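Local structure of homospermidine synthase (Legionella pneumophila subsp. pneumophila str. Philadelphia 1, 2PH5) at residues D85-V90 with L97-L102; G107-N112 with W406-P411. The protein probably makes homospermidine, as a homospermidine synthase that binds NAD on a Rossmann-type domain. One frame throughout, in Å; residues are numbered along the deposited sequence.

Interaction 1. Residues D85-V90 with L97-L102. With NAD (nicotinamide-adenine-dinucleotide), chain C.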
loop_
_atom_site.group_PDB
_atom_site.type_symbol
_atom_site.label_atom_id
_atom_site.label_comp_id
_atom_site.label_asym_id
_atom_site.label_seq_id
_atom_site.Cartn_x
_atom_site.Cartn_y
_atom_site.Cartn_z
ATOM N N ASP A 85 44.947 -12.573 2.450
ATOM C CA ASP A 85 43.984 -11.867 3.274
ATOM C C ASP A 85 42.649 -11.919 2.546
ATOM O O ASP A 85 42.580 -12.363 1.402
ATOM C CB ASP A 85 44.414 -10.421 3.513
ATOM C CG ASP A 85 45.511 -10.307 4.552
ATOM O OD1 ASP A 85 45.657 -11.248 5.363
ATOM O OD2 ASP A 85 46.217 -9.275 4.574
ATOM N N PHE A 86 41.589 -11.465 3.198
ATOM C CA PHE A 86 40.271 -11.510 2.586
ATOM C C PHE A 86 39.553 -10.169 2.688
ATOM O O PHE A 86 39.298 -9.672 3.787
ATOM C CB PHE A 86 39.448 -12.611 3.270
ATOM C CG PHE A 86 38.313 -13.152 2.439
ATOM C CD1 PHE A 86 37.957 -14.496 2.540
ATOM C CD2 PHE A 86 37.587 -12.331 1.579
ATOM C CE1 PHE A 86 36.895 -15.018 1.796
ATOM C CE2 PHE A 86 36.519 -12.842 0.829
ATOM C CZ PHE A 86 36.174 -14.188 0.939
ATOM N N LEU A 87 39.234 -9.580 1.541
ATOM C CA LEU A 87 38.523 -8.309 1.527
ATOM C C LEU A 87 37.023 -8.561 1.383
ATOM O O LEU A 87 36.556 -8.946 0.314
ATOM C CB LEU A 87 39.009 -7.430 0.365
ATOM C CG LEU A 87 38.252 -6.113 0.110
ATOM C CD1 LEU A 87 38.305 -5.242 1.349
ATOM C CD2 LEU A 87 38.879 -5.369 -1.061
ATOM N N ILE A 88 36.270 -8.376 2.463
ATOM C CA ILE A 88 34.826 -8.564 2.396
ATOM C C ILE A 88 34.255 -7.219 1.952
ATOM O O ILE A 88 34.326 -6.235 2.682
ATOM C CB ILE A 88 34.238 -8.978 3.767
ATOM C CG1 ILE A 88 34.889 -10.275 4.238
ATOM C CG2 ILE A 88 32.739 -9.224 3.651
ATOM C CD1 ILE A 88 34.494 -10.672 5.637
ATOM N N ASP A 89 33.716 -7.179 0.735
ATOM C CA ASP A 89 33.160 -5.950 0.170
ATOM C C ASP A 89 31.664 -5.848 0.427
ATOM O O ASP A 89 30.869 -6.557 -0.185
ATOM C CB ASP A 89 33.439 -5.916 -1.341
ATOM C CG ASP A 89 32.977 -4.620 -2.018
ATOM O OD1 ASP A 89 33.236 -4.481 -3.241
ATOM O OD2 ASP A 89 32.363 -3.750 -1.350
ATOM N N VAL A 90 31.284 -4.968 1.346
ATOM C CA VAL A 90 29.877 -4.764 1.662
ATOM C C VAL A 90 29.593 -3.255 1.667
ATOM O O VAL A 90 28.852 -2.743 2.515
ATOM C CB VAL A 90 29.510 -5.384 3.037
ATOM C CG1 VAL A 90 29.652 -6.897 2.984
ATOM C CG2 VAL A 90 30.396 -4.818 4.123
ATOM N N LEU A 97 35.037 -3.819 -9.685
ATOM C CA LEU A 97 36.054 -4.163 -10.668
ATOM C C LEU A 97 37.416 -3.706 -10.195
ATOM O O LEU A 97 38.388 -4.462 -10.228
ATOM C CB LEU A 97 35.735 -3.491 -11.994
ATOM C CG LEU A 97 36.622 -3.792 -13.204
ATOM C CD1 LEU A 97 36.567 -5.278 -13.567
ATOM C CD2 LEU A 97 36.134 -2.945 -14.371
ATOM N N ALA A 98 37.477 -2.458 -9.742
ATOM C CA ALA A 98 38.727 -1.892 -9.262
ATOM C C ALA A 98 39.223 -2.650 -8.032
ATOM O O ALA A 98 40.409 -2.968 -7.932
ATOM C CB ALA A 98 38.540 -0.409 -8.949
ATOM N N LEU A 99 38.318 -2.942 -7.103
ATOM C CA LEU A 99 38.674 -3.675 -5.886
ATOM C C LEU A 99 39.135 -5.105 -6.208
ATOM O O LEU A 99 40.103 -5.607 -5.627
ATOM C CB LEU A 99 37.471 -3.716 -4.934
ATOM C CG LEU A 99 37.270 -2.731 -3.771
ATOM C CD1 LEU A 99 38.123 -1.488 -3.864
ATOM C CD2 LEU A 99 35.801 -2.397 -3.724
ATOM N N ILE A 100 38.436 -5.749 -7.141
ATOM C CA ILE A 100 38.758 -7.109 -7.560
ATOM C C ILE A 100 40.195 -7.203 -8.088
ATOM O O ILE A 100 40.994 -8.010 -7.607
ATOM C CB ILE A 100 37.746 -7.582 -8.627
ATOM C CG1 ILE A 100 36.398 -7.851 -7.932
ATOM C CG2 ILE A 100 38.284 -8.800 -9.388
ATOM C CD1 ILE A 100 35.242 -8.226 -8.867
ATOM N N ILE A 101 40.522 -6.369 -9.068
ATOM C CA ILE A 101 41.861 -6.336 -9.642
ATOM C C ILE A 101 42.898 -6.110 -8.540
ATOM O O ILE A 101 43.879 -6.847 -8.437
ATOM C CB ILE A 101 41.961 -5.204 -10.695
ATOM C CG1 ILE A 101 41.139 -5.587 -11.925
ATOM C CG2 ILE A 101 43.408 -4.930 -11.058
ATOM C CD1 ILE A 101 40.760 -4.414 -12.792
ATOM N N LEU A 102 42.669 -5.096 -7.712
ATOM C CA LEU A 102 43.578 -4.781 -6.620
ATOM C C LEU A 102 43.832 -5.992 -5.733
ATOM O O LEU A 102 44.975 -6.273 -5.373
ATOM C CB LEU A 102 43.018 -3.641 -5.768
ATOM C CG LEU A 102 43.828 -3.294 -4.506
ATOM C CD1 LEU A 102 45.261 -2.906 -4.884
ATOM C CD2 LEU A 102 43.147 -2.145 -3.766
HETATM P PA NAD C . 24.429 0.572 3.421
HETATM O O1A NAD C . 24.175 1.803 2.595
HETATM O O2A NAD C . 23.612 0.372 4.649
HETATM O O5B NAD C . 25.991 0.482 3.848
HETATM C C5B NAD C . 27.018 0.696 2.883
HETATM C C4B NAD C . 28.282 1.174 3.622
HETATM O O4B NAD C . 29.249 1.412 2.622
HETATM C C3B NAD C . 28.109 2.480 4.405
HETATM O O3B NAD C . 28.506 2.297 5.766
HETATM C C2B NAD C . 28.988 3.463 3.685
HETATM O O2B NAD C . 29.569 4.459 4.497
HETATM C C1B NAD C . 29.990 2.569 2.954
HETATM N N9A NAD C . 30.531 3.109 1.701
HETATM C C8A NAD C . 29.828 3.971 0.841
HETATM N N7A NAD C . 30.644 4.887 0.284
HETATM C C5A NAD C . 31.880 4.648 0.780
HETATM C C6A NAD C . 33.105 5.274 0.552
HETATM N N6A NAD C . 33.270 6.299 -0.284
HETATM N N1A NAD C . 34.203 4.777 1.240
HETATM C C2A NAD C . 34.110 3.714 2.116
HETATM N N3A NAD C . 32.915 3.076 2.350
HETATM C C4A NAD C . 31.835 3.564 1.673
HETATM O O3 NAD C . 24.150 -0.639 2.442
HETATM P PN NAD C . 24.295 -2.230 2.594
HETATM O O1N NAD C . 23.031 -2.830 2.103
HETATM O O2N NAD C . 24.746 -2.524 4.000
HETATM O O5D NAD C . 25.460 -2.327 1.525
HETATM C C5D NAD C . 26.097 -3.505 1.098
HETATM C C4D NAD C . 25.428 -3.859 -0.214
HETATM O O4D NAD C . 24.969 -5.183 -0.149
HETATM C C3D NAD C . 25.003 -3.288 -1.551
HETATM O O3D NAD C . 26.063 -3.319 -2.495
HETATM C C2D NAD C . 23.846 -4.199 -1.923
HETATM O O2D NAD C . 23.577 -4.233 -3.295
HETATM C C1D NAD C . 24.257 -5.536 -1.320
HETATM N N1N NAD C . 23.165 -6.411 -0.831
HETATM C C2N NAD C . 23.004 -7.675 -1.352
HETATM C C3N NAD C . 21.964 -8.476 -0.833
HETATM C C7N NAD C . 21.723 -9.861 -1.325
HETATM O O7N NAD C . 20.698 -10.565 -0.746
HETATM N N7N NAD C . 22.460 -10.428 -2.257
HETATM C C4N NAD C . 21.100 -7.992 0.201
HETATM C C5N NAD C . 21.300 -6.689 0.703
HETATM C C6N NAD C . 22.317 -5.898 0.203
#
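The carboxylate of Asp-89 is held at both oxygens: OD1 is hydrogen-bonded to the hydroxyl of Tyr-110 on the next strand, and OD2 to that of Ser-91, an NAD-binding residue. The two bonds probably fix the rotation of the group and help a buried carboxylate to be tolerated beside an apolar neighbour, the CD2 methyl of Leu-99, 3.3 Å from Asp-89 OD1. The Leu-99 side chain is modelled away from the staggered positions, so this close approach should be read with reserve. CG of Asp-89 stands anti to the backbone N (chi1 -176°), which carries the carboxylate out from the strand to this methyl. Two residues earlier on the same strand, Leu-87 presents CD2 to Leu-99 CG at 4.1 Å. Leu-99 thus spans the two strand side chains and crosses each at about a right angle. The chain here forms a beta-alpha-beta crossover of a Rossmann-type fold: strand 86-89 leads into helix 96-106, which packs on one face of the parallel sheet before strand 109-112 follows. On the other face, Phe-86 and Ile-88 meet helix 391-408. Alternation along the strand therefore gives Leu-87 and Asp-89 to the crossover helix, and the strand then runs out towards the cofactor, where Val-90 O lies 3.2 Å from C5D of NAD.

Interaction 2. Residues G107-N112 with W406-P411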
loop_
_atom_site.group_PDB
_atom_site.type_symbol
_atom_site.label_atom_id
_atom_site.label_comp_id
_atom_site.label_asym_id
_atom_site.label_seq_id
_atom_site.Cartn_x
_atom_site.Cartn_y
_atom_site.Cartn_z
ATOM N N GLY A 107 47.177 -10.585 -4.005
ATOM C CA GLY A 107 47.038 -11.996 -3.706
ATOM C C GLY A 107 46.005 -12.250 -2.618
ATOM O O GLY A 107 46.049 -13.288 -1.954
ATOM N N ALA A 108 45.073 -11.316 -2.431
ATOM C CA ALA A 108 44.036 -11.464 -1.404
ATOM C C ALA A 108 42.675 -11.914 -1.952
ATOM O O ALA A 108 42.341 -11.656 -3.109
ATOM C CB ALA A 108 43.880 -10.151 -0.638
ATOM N N LEU A 109 41.907 -12.608 -1.116
ATOM C CA LEU A 109 40.579 -13.096 -1.485
ATOM C C LEU A 109 39.592 -11.934 -1.541
ATOM O O LEU A 109 39.852 -10.854 -1.013
ATOM C CB LEU A 109 40.087 -14.117 -0.451
ATOM C CG LEU A 109 40.293 -15.608 -0.730
ATOM C CD1 LEU A 109 41.381 -15.825 -1.799
ATOM C CD2 LEU A 109 40.638 -16.299 0.578
ATOM N N TYR A 110 38.444 -12.156 -2.157
ATOM C CA TYR A 110 37.465 -11.089 -2.249
ATOM C C TYR A 110 36.082 -11.670 -2.433
ATOM O O TYR A 110 35.940 -12.740 -3.023
ATOM C CB TYR A 110 37.807 -10.174 -3.433
ATOM C CG TYR A 110 36.732 -9.170 -3.785
ATOM C CD1 TYR A 110 35.557 -9.569 -4.429
ATOM C CD2 TYR A 110 36.898 -7.815 -3.501
ATOM C CE1 TYR A 110 34.578 -8.650 -4.785
ATOM C CE2 TYR A 110 35.921 -6.884 -3.856
ATOM C CZ TYR A 110 34.763 -7.315 -4.503
ATOM O OH TYR A 110 33.808 -6.406 -4.897
ATOM N N ILE A 111 35.080 -10.966 -1.908
ATOM C CA ILE A 111 33.678 -11.352 -2.028
ATOM C C ILE A 111 32.814 -10.087 -1.957
ATOM O O ILE A 111 33.245 -9.075 -1.420
ATOM C CB ILE A 111 33.229 -12.286 -0.872
ATOM C CG1 ILE A 111 31.795 -12.754 -1.102
ATOM C CG2 ILE A 111 33.239 -11.541 0.458
ATOM C CD1 ILE A 111 31.360 -13.850 -0.165
ATOM N N ASN A 112 31.615 -10.139 -2.523
ATOM C CA ASN A 112 30.692 -9.021 -2.448
ATOM C C ASN A 112 29.284 -9.558 -2.570
ATOM O O ASN A 112 29.074 -10.702 -2.994
ATOM C CB ASN A 112 30.968 -7.945 -3.529
ATOM C CG ASN A 112 30.468 -8.330 -4.932
ATOM O OD1 ASN A 112 30.624 -7.561 -5.883
ATOM N ND2 ASN A 112 29.870 -9.506 -5.060
ATOM N N TRP A 406 33.774 -20.776 1.557
ATOM C CA TRP A 406 34.015 -21.485 0.308
ATOM C C TRP A 406 35.271 -20.963 -0.371
ATOM O O TRP A 406 36.117 -21.734 -0.818
ATOM C CB TRP A 406 32.828 -21.320 -0.650
ATOM C CG TRP A 406 32.976 -22.121 -1.916
ATOM C CD1 TRP A 406 32.683 -23.451 -2.092
ATOM C CD2 TRP A 406 33.507 -21.663 -3.167
ATOM N NE1 TRP A 406 33.003 -23.840 -3.370
ATOM C CE2 TRP A 406 33.510 -22.767 -4.050
ATOM C CE3 TRP A 406 33.981 -20.430 -3.626
ATOM C CZ2 TRP A 406 33.970 -22.673 -5.368
ATOM C CZ3 TRP A 406 34.443 -20.336 -4.945
ATOM C CH2 TRP A 406 34.433 -21.451 -5.796
ATOM N N ALA A 407 35.384 -19.644 -0.445
ATOM C CA ALA A 407 36.523 -19.017 -1.088
ATOM C C ALA A 407 37.841 -19.355 -0.396
ATOM O O ALA A 407 38.854 -19.556 -1.061
ATOM C CB ALA A 407 36.319 -17.504 -1.144
ATOM N N ILE A 408 37.836 -19.422 0.930
ATOM C CA ILE A 408 39.058 -19.740 1.659
ATOM C C ILE A 408 39.646 -21.099 1.256
ATOM O O ILE A 408 40.857 -21.229 1.106
ATOM C CB ILE A 408 38.822 -19.709 3.189
ATOM C CG1 ILE A 408 38.510 -18.275 3.620
ATOM C CG2 ILE A 408 40.046 -20.244 3.931
ATOM C CD1 ILE A 408 38.145 -18.133 5.073
ATOM N N GLU A 409 38.808 -22.111 1.073
ATOM C CA GLU A 409 39.342 -23.404 0.690
ATOM C C GLU A 409 39.413 -23.577 -0.833
ATOM O O GLU A 409 39.705 -24.662 -1.338
ATOM C CB GLU A 409 38.538 -24.535 1.336
ATOM C CG GLU A 409 37.096 -24.623 0.913
ATOM C CD GLU A 409 36.423 -25.875 1.451
ATOM O OE1 GLU A 409 36.252 -25.976 2.688
ATOM O OE2 GLU A 409 36.070 -26.757 0.636
ATOM N N HIS A 410 39.145 -22.490 -1.549
ATOM C CA HIS A 410 39.199 -22.441 -3.007
ATOM C C HIS A 410 39.673 -21.026 -3.344
ATOM O O HIS A 410 39.006 -20.298 -4.065
ATOM C CB HIS A 410 37.815 -22.665 -3.619
ATOM C CG HIS A 410 37.181 -23.965 -3.238
ATOM N ND1 HIS A 410 36.189 -24.063 -2.286
ATOM C CD2 HIS A 410 37.397 -25.224 -3.687
ATOM C CE1 HIS A 410 35.820 -25.325 -2.168
ATOM N NE2 HIS A 410 36.537 -26.051 -3.007
ATOM N N PRO A 411 40.849 -20.630 -2.828
ATOM C CA PRO A 411 41.426 -19.302 -3.047
ATOM C C PRO A 411 41.910 -18.948 -4.443
ATOM O O PRO A 411 42.174 -17.784 -4.727
ATOM C CB PRO A 411 42.555 -19.259 -2.025
ATOM C CG PRO A 411 43.047 -20.661 -2.035
ATOM C CD PRO A 411 41.760 -21.462 -2.016
#
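Leu-109 turns one methyl onto the last turn of helix 391-408 and the other onto Pro-411 in the loop that follows, with chi1 at -96° and chi2 at 19°. Both values lie well off the staggered positions, which leaves the exact place of the methyls less certain. CD1 lies against Pro-411, 3.6 Å from its CB, where the two side chains run side by side and point the same way. CD2 takes the other direction, to Ile-408, at 3.9 Å from its CA and 4.2 Å from its CG1. Ala-407 adds its CB, 4.4 Å from Leu-109 CG. The helix stops just here, Glu-409 being the first residue to leave it. His-410 folds back over the last turn and gives a hydrogen bond from ND1 to Trp-406 O (2.8 Å, 148° at the hydrogen), while the same ND1 lies above one face of the Trp-406 indole, offset towards its rim. The contact joins the start of strand 109-112, in the NAD-binding sheet, to a helix that arrives from nearly 300 residues further along the chain. No hydrogen bond links the two segments, so the junction rests on apolar fit around one leucine, without directional bonds of its own.

Overall arrangement
The two contacts illustrate how a Rossmann-type sheet is covered on both faces. Their centres are 10 Å apart, and they use neighbouring parallel strands, 86-89 and 109-112, joined by the helix of interaction 1. That contact is local, closing over six intervening residues before interaction 2 opens; interaction 2 instead brings back helix 391-408, from the part of the chain that matches the saccharopine dehydrogenase C-terminal family, to the opposite face. Just beyond that helix, strand 415-416 is the sheet's outermost strand on that side within the chain, so late sequence completes the sheet that carries the NAD site. Asp-85 O and Leu-109 N, 2.6 Å apart in a probable hydrogen bond, join the entry of strand 86-89 to the start of strand 109-112.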